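Local coordinates for protein flavin-dependent monooxygenase, oxygenase subunit HsaA (Rhodococcus sp., PDB 2RFQ) that catalyses the flavin-dependent ortho-hydroxylation of the phenolic secosteroid 3-HSA to the catechol 3,4-DHSA during bacterial cholesterol breakdown, at residues L170-R173 with E174-R177; F99-Q102 with A103-D106; R328-G331 with R332-S336. One frame throughout, in Å; residues are numbered along the deposited sequence.

Contact 1: residues L170-R173 with E174-R177. With 1PS (3-pyridinium-1-ylpropane-1-sulfonate), chain F.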
loop_
_atom_site.group_PDB
_atom_site.type_symbol
_atom_site.label_atom_id
_atom_site.label_comp_id
_atom_site.label_asym_id
_atom_site.label_seq_id
_atom_site.Cartn_x
_atom_site.Cartn_y
_atom_site.Cartn_z
ATOM N N LEU A 170 42.146 6.990 8.930
ATOM C CA LEU A 170 41.940 7.825 10.120
ATOM C C LEU A 170 42.865 9.045 10.006
ATOM O O LEU A 170 44.093 8.893 9.949
ATOM C CB LEU A 170 42.277 7.034 11.405
ATOM C CG LEU A 170 42.334 7.802 12.742
ATOM C CD1 LEU A 170 40.968 8.348 13.178
ATOM C CD2 LEU A 170 42.946 6.875 13.845
ATOM N N ILE A 171 42.271 10.235 9.944
ATOM C CA ILE A 171 43.014 11.464 9.663
ATOM C C ILE A 171 42.665 12.541 10.697
ATOM O O ILE A 171 41.472 12.732 10.998
ATOM C CB ILE A 171 42.690 11.982 8.233
ATOM C CG1 ILE A 171 42.935 10.862 7.208
ATOM C CG2 ILE A 171 43.522 13.242 7.917
ATOM C CD1 ILE A 171 42.904 11.282 5.703
ATOM N N PRO A 172 43.690 13.214 11.268
ATOM C CA PRO A 172 43.343 14.238 12.242
ATOM C C PRO A 172 42.903 15.529 11.577
ATOM O O PRO A 172 43.280 15.806 10.440
ATOM C CB PRO A 172 44.664 14.450 12.993
ATOM C CG PRO A 172 45.721 14.238 11.903
ATOM C CD PRO A 172 45.161 13.074 11.103
ATOM N N ARG A 173 42.135 16.342 12.298
ATOM C CA ARG A 173 41.580 17.556 11.716
ATOM C C ARG A 173 42.611 18.584 11.239
ATOM O O ARG A 173 42.312 19.369 10.353
ATOM C CB ARG A 173 40.560 18.186 12.672
ATOM C CG ARG A 173 39.759 19.315 12.055
ATOM C CD ARG A 173 38.491 19.478 12.831
ATOM N NE ARG A 173 37.806 20.689 12.404
ATOM C CZ ARG A 173 36.665 21.116 12.929
ATOM N NH1 ARG A 173 36.073 20.398 13.890
ATOM N NH2 ARG A 173 36.118 22.260 12.478
ATOM N N GLU A 174 43.822 18.573 11.798
ATOM C CA GLU A 174 44.854 19.502 11.341
ATOM C C GLU A 174 45.230 19.210 9.878
ATOM O O GLU A 174 45.775 20.075 9.186
ATOM C CB GLU A 174 46.081 19.418 12.243
ATOM C CG GLU A 174 46.776 18.069 12.184
ATOM C CD GLU A 174 47.754 17.840 13.310
ATOM O OE1 GLU A 174 47.404 18.095 14.487
ATOM O OE2 GLU A 174 48.870 17.365 13.016
ATOM N N ASP A 175 44.899 18.005 9.409
ATOM C CA ASP A 175 45.210 17.570 8.044
ATOM C C ASP A 175 44.075 17.683 7.034
ATOM O O ASP A 175 44.229 17.292 5.872
ATOM C CB ASP A 175 45.772 16.141 8.036
ATOM C CG ASP A 175 47.164 16.043 8.644
ATOM O OD1 ASP A 175 47.884 17.074 8.691
ATOM O OD2 ASP A 175 47.539 14.913 9.049
ATOM N N TYR A 176 42.925 18.194 7.459
ATOM C CA TYR A 176 41.833 18.381 6.492
ATOM C C TYR A 176 41.090 19.680 6.681
ATOM O O TYR A 176 41.230 20.326 7.712
ATOM C CB TYR A 176 40.857 17.197 6.482
ATOM C CG TYR A 176 40.157 16.841 7.775
ATOM C CD1 TYR A 176 39.041 17.558 8.239
ATOM C CD2 TYR A 176 40.574 15.730 8.501
ATOM C CE1 TYR A 176 38.371 17.179 9.411
ATOM C CE2 TYR A 176 39.922 15.341 9.674
ATOM C CZ TYR A 176 38.826 16.070 10.129
ATOM O OH TYR A 176 38.219 15.658 11.302
ATOM N N ARG A 177 40.310 20.050 5.669
ATOM C CA ARG A 177 39.488 21.263 5.698
ATOM C C ARG A 177 38.020 20.861 5.589
ATOM O O ARG A 177 37.675 19.931 4.850
ATOM C CB ARG A 177 39.871 22.156 4.509
ATOM C CG ARG A 177 39.204 23.501 4.489
ATOM C CD ARG A 177 39.553 24.273 3.202
ATOM N NE ARG A 177 38.786 23.847 2.028
ATOM C CZ ARG A 177 39.306 23.306 0.932
ATOM N NH1 ARG A 177 40.619 23.119 0.834
ATOM N NH2 ARG A 177 38.516 22.977 -0.089
HETATM S S1 1PS F . 38.442 23.309 9.628
HETATM O O1 1PS F . 38.286 23.436 8.155
HETATM O O2 1PS F . 37.132 23.495 10.303
HETATM O O3 1PS F . 39.039 22.002 10.052
#
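Arg173 lies across the ring of Tyr176 where the chain leaves strand 162-172 and turns through a short 3-10 segment. Within the turn there is a CH-pi contact: Arg173 CA sits over one face of the ring, 3.6 Å from the Tyr176 ring centroid and shifted toward the rim. Tyr176 CG stands between its own backbone N and carbonyl carbon (chi1 59°), which folds the ring back beneath Arg173. Arg173 CG also touches the ring, 3.7 Å from Tyr176 CE1, while Ile171 O meets the ring edge in its plane, 3.3 Å from Tyr176 CE2. On the apolar side, Ile171 CG2 packs on Tyr176 CD2 and on Asp175 CB, a place suited to a branched residue.

Two backbone bonds close the turn, Asp175 N to Pro172 O at 2.9 Å and the longer Tyr176 N to Arg173 O at 3.2 Å.

The polar work is done by the extended Arg173 chain, whose guanidinium presents its edge to the sulfonate of 1PS. Arg173 NE donates to 1PS O3 (3.0 Å) and Arg173 NH2 to 1PS O2 (2.7 Å), both nearly straight, and Asp146 and Ala148 O hold the same guanidinium. A methionine here would remove both donors, and would probably leave the sulfonate without this two-point grip and Asp146 without its charged mate.

Around the turn, Tyr176 and Ile171 pack on Val197 of strand 193-198, and Pro172 rests on Trp150 of strand 150-159, tying the turn into the beta-sheet.

Contact 2: residues F99-Q102 with A103-D106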
loop_
_atom_site.group_PDB
_atom_site.type_symbol
_atom_site.label_atom_id
_atom_site.label_comp_id
_atom_site.label_asym_id
_atom_site.label_seq_id
_atom_site.Cartn_x
_atom_site.Cartn_y
_atom_site.Cartn_z
ATOM N N PHE A 99 40.735 -0.431 15.229
ATOM C CA PHE A 99 42.024 0.019 14.714
ATOM C C PHE A 99 43.135 -0.441 15.664
ATOM O O PHE A 99 42.877 -0.877 16.797
ATOM C CB PHE A 99 42.097 1.551 14.583
ATOM C CG PHE A 99 41.413 2.117 13.352
ATOM C CD1 PHE A 99 42.159 2.732 12.336
ATOM C CD2 PHE A 99 40.016 2.102 13.247
ATOM C CE1 PHE A 99 41.508 3.315 11.212
ATOM C CE2 PHE A 99 39.370 2.670 12.129
ATOM C CZ PHE A 99 40.111 3.287 11.122
ATOM N N SER A 100 44.372 -0.310 15.200
ATOM C CA SER A 100 45.533 -0.650 16.022
ATOM C C SER A 100 45.490 0.099 17.354
ATOM O O SER A 100 44.949 1.229 17.447
ATOM C CB SER A 100 46.820 -0.290 15.269
ATOM O OG SER A 100 46.944 1.126 15.174
ATOM N N GLN A 101 46.098 -0.510 18.374
ATOM C CA GLN A 101 46.238 0.133 19.664
ATOM C C GLN A 101 46.899 1.504 19.510
ATOM O O GLN A 101 46.529 2.469 20.195
ATOM C CB GLN A 101 47.071 -0.753 20.602
ATOM C CG GLN A 101 47.352 -0.127 21.952
ATOM C CD GLN A 101 46.133 -0.079 22.858
ATOM O OE1 GLN A 101 45.222 -0.904 22.748
ATOM N NE2 GLN A 101 46.116 0.902 23.771
ATOM N N GLN A 102 47.866 1.599 18.597
ATOM C CA GLN A 102 48.603 2.850 18.413
ATOM C C GLN A 102 47.686 3.940 17.889
ATOM O O GLN A 102 47.768 5.083 18.327
ATOM C CB GLN A 102 49.785 2.639 17.469
ATOM C CG GLN A 102 50.687 3.850 17.323
ATOM C CD GLN A 102 51.818 3.595 16.308
ATOM O OE1 GLN A 102 52.070 2.445 15.902
ATOM N NE2 GLN A 102 52.505 4.660 15.902
ATOM N N ALA A 103 46.796 3.580 16.961
ATOM C CA ALA A 103 45.817 4.547 16.432
ATOM C C ALA A 103 44.874 5.042 17.544
ATOM O O ALA A 103 44.594 6.239 17.656
ATOM C CB ALA A 103 45.013 3.922 15.299
ATOM N N GLN A 104 44.414 4.125 18.390
ATOM C CA GLN A 104 43.559 4.526 19.527
ATOM C C GLN A 104 44.304 5.448 20.486
ATOM O O GLN A 104 43.741 6.410 20.982
ATOM C CB GLN A 104 43.070 3.304 20.291
ATOM C CG GLN A 104 42.184 2.381 19.480
ATOM C CD GLN A 104 41.995 1.052 20.179
ATOM O OE1 GLN A 104 41.558 1.008 21.330
ATOM N NE2 GLN A 104 42.374 -0.035 19.502
ATOM N N GLU A 105 45.579 5.148 20.740
ATOM C CA GLU A 105 46.414 6.010 21.560
ATOM C C GLU A 105 46.567 7.400 20.905
ATOM O O GLU A 105 46.489 8.428 21.582
ATOM C CB GLU A 105 47.782 5.355 21.809
ATOM C CG GLU A 105 48.774 6.256 22.561
ATOM C CD GLU A 105 48.475 6.411 24.050
ATOM O OE1 GLU A 105 47.834 5.513 24.649
ATOM O OE2 GLU A 105 48.906 7.440 24.633
ATOM N N ASP A 106 46.766 7.436 19.586
ATOM C CA ASP A 106 46.826 8.721 18.865
ATOM C C ASP A 106 45.614 9.603 19.128
ATOM O O ASP A 106 45.747 10.807 19.341
ATOM C CB ASP A 106 46.979 8.501 17.357
ATOM C CG ASP A 106 48.339 7.944 16.965
ATOM O OD1 ASP A 106 49.276 7.947 17.782
ATOM O OD2 ASP A 106 48.457 7.508 15.808
HETATM O O HOH W 1 43.330 -2.184 21.087
HETATM O O HOH W 2 48.609 2.492 23.847
HETATM O O HOH W 3 51.698 7.470 16.720
#
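Phe99 lays its CB against the methyl of Ala103, 3.8 Å from Ala103 CB, just before helix 101-108 begins. A small residue suits the second place, because Ala103 CB also lies 3.4 Å from Ser100 OG, leaving little room for more. Ser100 is the N-cap residue: its OG, between its own backbone N and carbonyl carbon (chi1 69°), accepts from Ala103 N at 3.0 Å and also bonds to His205 O.

Gln104 reaches back over the first turn. Its chain extends beyond CG to bring NE2 to Phe99 O (2.9 Å), a carbonyl that precedes the helix; the acceptor lies in the amide plane of Gln104, while NE2 stands above the carbonyl plane. At the other end of this amide, OE1 accepts from Trp58 and Asn224, fixing which way the amide is flipped.

Water links the outer side chains: one molecule donates to Gln101 OE1 and accepts from Gln104 NE2, and another accepts from Gln102 NE2 and donates to Asp106 OD1. Gln101 NE2 is held by Gln57 OE1. Asp106 OD2 holds Arg206 in a salt bridge and bonds to His205. The whole is a serine N-capped alpha-helix start, within the N-terminal domain of the acyl-CoA dehydrogenase fold.

Contact 3: residues R328-G331 with R332-S336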
loop_
_atom_site.group_PDB
_atom_site.type_symbol
_atom_site.label_atom_id
_atom_site.label_comp_id
_atom_site.label_asym_id
_atom_site.label_seq_id
_atom_site.Cartn_x
_atom_site.Cartn_y
_atom_site.Cartn_z
ATOM N N ARG A 328 13.878 -2.337 6.281
ATOM C CA ARG A 328 12.417 -2.283 6.433
ATOM C C ARG A 328 11.991 -1.412 7.614
ATOM O O ARG A 328 10.960 -0.750 7.534
ATOM C CB ARG A 328 11.812 -3.678 6.551
ATOM C CG ARG A 328 10.320 -3.687 6.110
ATOM C CD ARG A 328 9.919 -5.104 5.603
ATOM N NE ARG A 328 8.544 -5.228 5.097
ATOM C CZ ARG A 328 8.142 -4.783 3.906
ATOM N NH1 ARG A 328 8.996 -4.156 3.081
ATOM N NH2 ARG A 328 6.880 -4.956 3.516
ATOM N N ALA A 329 12.775 -1.415 8.696
ATOM C CA ALA A 329 12.468 -0.609 9.878
ATOM C C ALA A 329 12.467 0.876 9.496
ATOM O O ALA A 329 11.566 1.632 9.891
ATOM C CB ALA A 329 13.487 -0.863 10.955
ATOM N N THR A 330 13.459 1.288 8.705
ATOM C CA THR A 330 13.471 2.664 8.176
ATOM C C THR A 330 12.185 2.935 7.394
ATOM O O THR A 330 11.521 3.945 7.610
ATOM C CB THR A 330 14.703 2.886 7.290
ATOM O OG1 THR A 330 15.850 2.895 8.161
ATOM C CG2 THR A 330 14.601 4.218 6.503
ATOM N N GLY A 331 11.828 2.006 6.514
ATOM C CA GLY A 331 10.595 2.134 5.722
ATOM C C GLY A 331 9.345 2.236 6.581
ATOM O O GLY A 331 8.485 3.088 6.317
ATOM N N ARG A 332 9.235 1.377 7.606
ATOM C CA ARG A 332 8.070 1.406 8.504
ATOM C C ARG A 332 7.999 2.747 9.256
ATOM O O ARG A 332 6.924 3.317 9.451
ATOM C CB ARG A 332 8.154 0.274 9.530
ATOM C CG ARG A 332 8.049 -1.146 8.932
ATOM C CD ARG A 332 7.882 -2.166 10.067
ATOM N NE ARG A 332 8.488 -3.456 9.718
ATOM C CZ ARG A 332 7.884 -4.433 9.032
ATOM N NH1 ARG A 332 8.531 -5.572 8.789
ATOM N NH2 ARG A 332 6.657 -4.262 8.551
ATOM N N ALA A 333 9.153 3.218 9.713
ATOM C CA ALA A 333 9.229 4.487 10.443
ATOM C C ALA A 333 8.748 5.643 9.565
ATOM O O ALA A 333 7.916 6.465 9.996
ATOM C CB ALA A 333 10.629 4.722 10.967
ATOM N N ILE A 334 9.240 5.707 8.336
ATOM C CA ILE A 334 8.851 6.797 7.419
ATOM C C ILE A 334 7.370 6.686 7.038
ATOM O O ILE A 334 6.655 7.691 7.035
ATOM C CB ILE A 334 9.759 6.819 6.192
ATOM C CG1 ILE A 334 11.185 7.157 6.651
ATOM C CG2 ILE A 334 9.279 7.860 5.196
ATOM C CD1 ILE A 334 12.264 6.877 5.625
ATOM N N SER A 335 6.907 5.481 6.703
ATOM C CA SER A 335 5.478 5.297 6.389
ATOM C C SER A 335 4.584 5.770 7.531
ATOM O O SER A 335 3.544 6.401 7.309
ATOM C CB SER A 335 5.222 3.834 6.063
ATOM O OG SER A 335 3.850 3.576 5.794
ATOM N N SER A 336 5.006 5.478 8.762
ATOM C CA SER A 336 4.247 5.862 9.948
ATOM C C SER A 336 4.240 7.373 10.145
ATOM O O SER A 336 3.183 7.961 10.427
ATOM C CB SER A 336 4.827 5.139 11.148
ATOM O OG SER A 336 4.675 3.725 10.929
#
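Arg332 lies against Arg328 one turn back on helix 316-344, a long helix of the C-terminal domain of the acyl-CoA dehydrogenase fold. Its CB starts beside two carbonyl oxygens, 3.6 Å from Arg328 O and slightly farther from Ala329 O. CG, anti to its own carbonyl carbon (chi1 -66°), comes closer still, 3.3 Å from Arg328 O, the acceptor for Arg332 N. The chain then bends at chi3, bringing NE and CZ alongside Arg328 CG. That methylene covers one face of the Arg332 guanidinium, near its rim. At the tip, Arg332 NH1 meets Arg328 CD at 3.5 Å and stands at the edge of the other guanidinium; the two planes are almost perpendicular, 84° apart.

Two arginines suit this place because Asp289 of the second subunit receives salt bridges from Arg328 NE and Arg332 NH2 on the same oxygen. Gln296 accepts from Arg332 NH1, and Tyr377 bonds to Arg328 NH1.

Around the helix, Thr330 and Ile334 run side by side, with Thr330 CG2 on Ile334 CD1 at 3.6 Å, next to Ile245 of helix 233-266, while Thr330 OG1 bonds to Ser242. Ser336 fits close to the backbone: its OG donates to Arg332 O at 2.7 Å, and this oxygen takes Ser336 N as well, from the opposite face of its carbonyl plane.

Overall arrangement
Contacts 1 and 2 belong to one neighbourhood, their centres 16 Å apart. Leu170, the first residue of contact 1, joins them directly: its CB packs on Phe99 CE1 at 3.8 Å and its CD2 on Ala103 CB at 3.9 Å, so the capped helix start rests on the beta-sheet. Contact 3 lies across the chain's centre, with centres about 36 Å from contact 1 and 38 Å from contact 2, and faces another subunit. Each approaches residues inferred by similarity to bind FMN: the side chains of Tyr176 and Ser142, Phe99 and Tyr120, and Thr330 and Trp84 are each about 7 Å apart. Contact 1 alone of the three holds residues of a 1PS pocket.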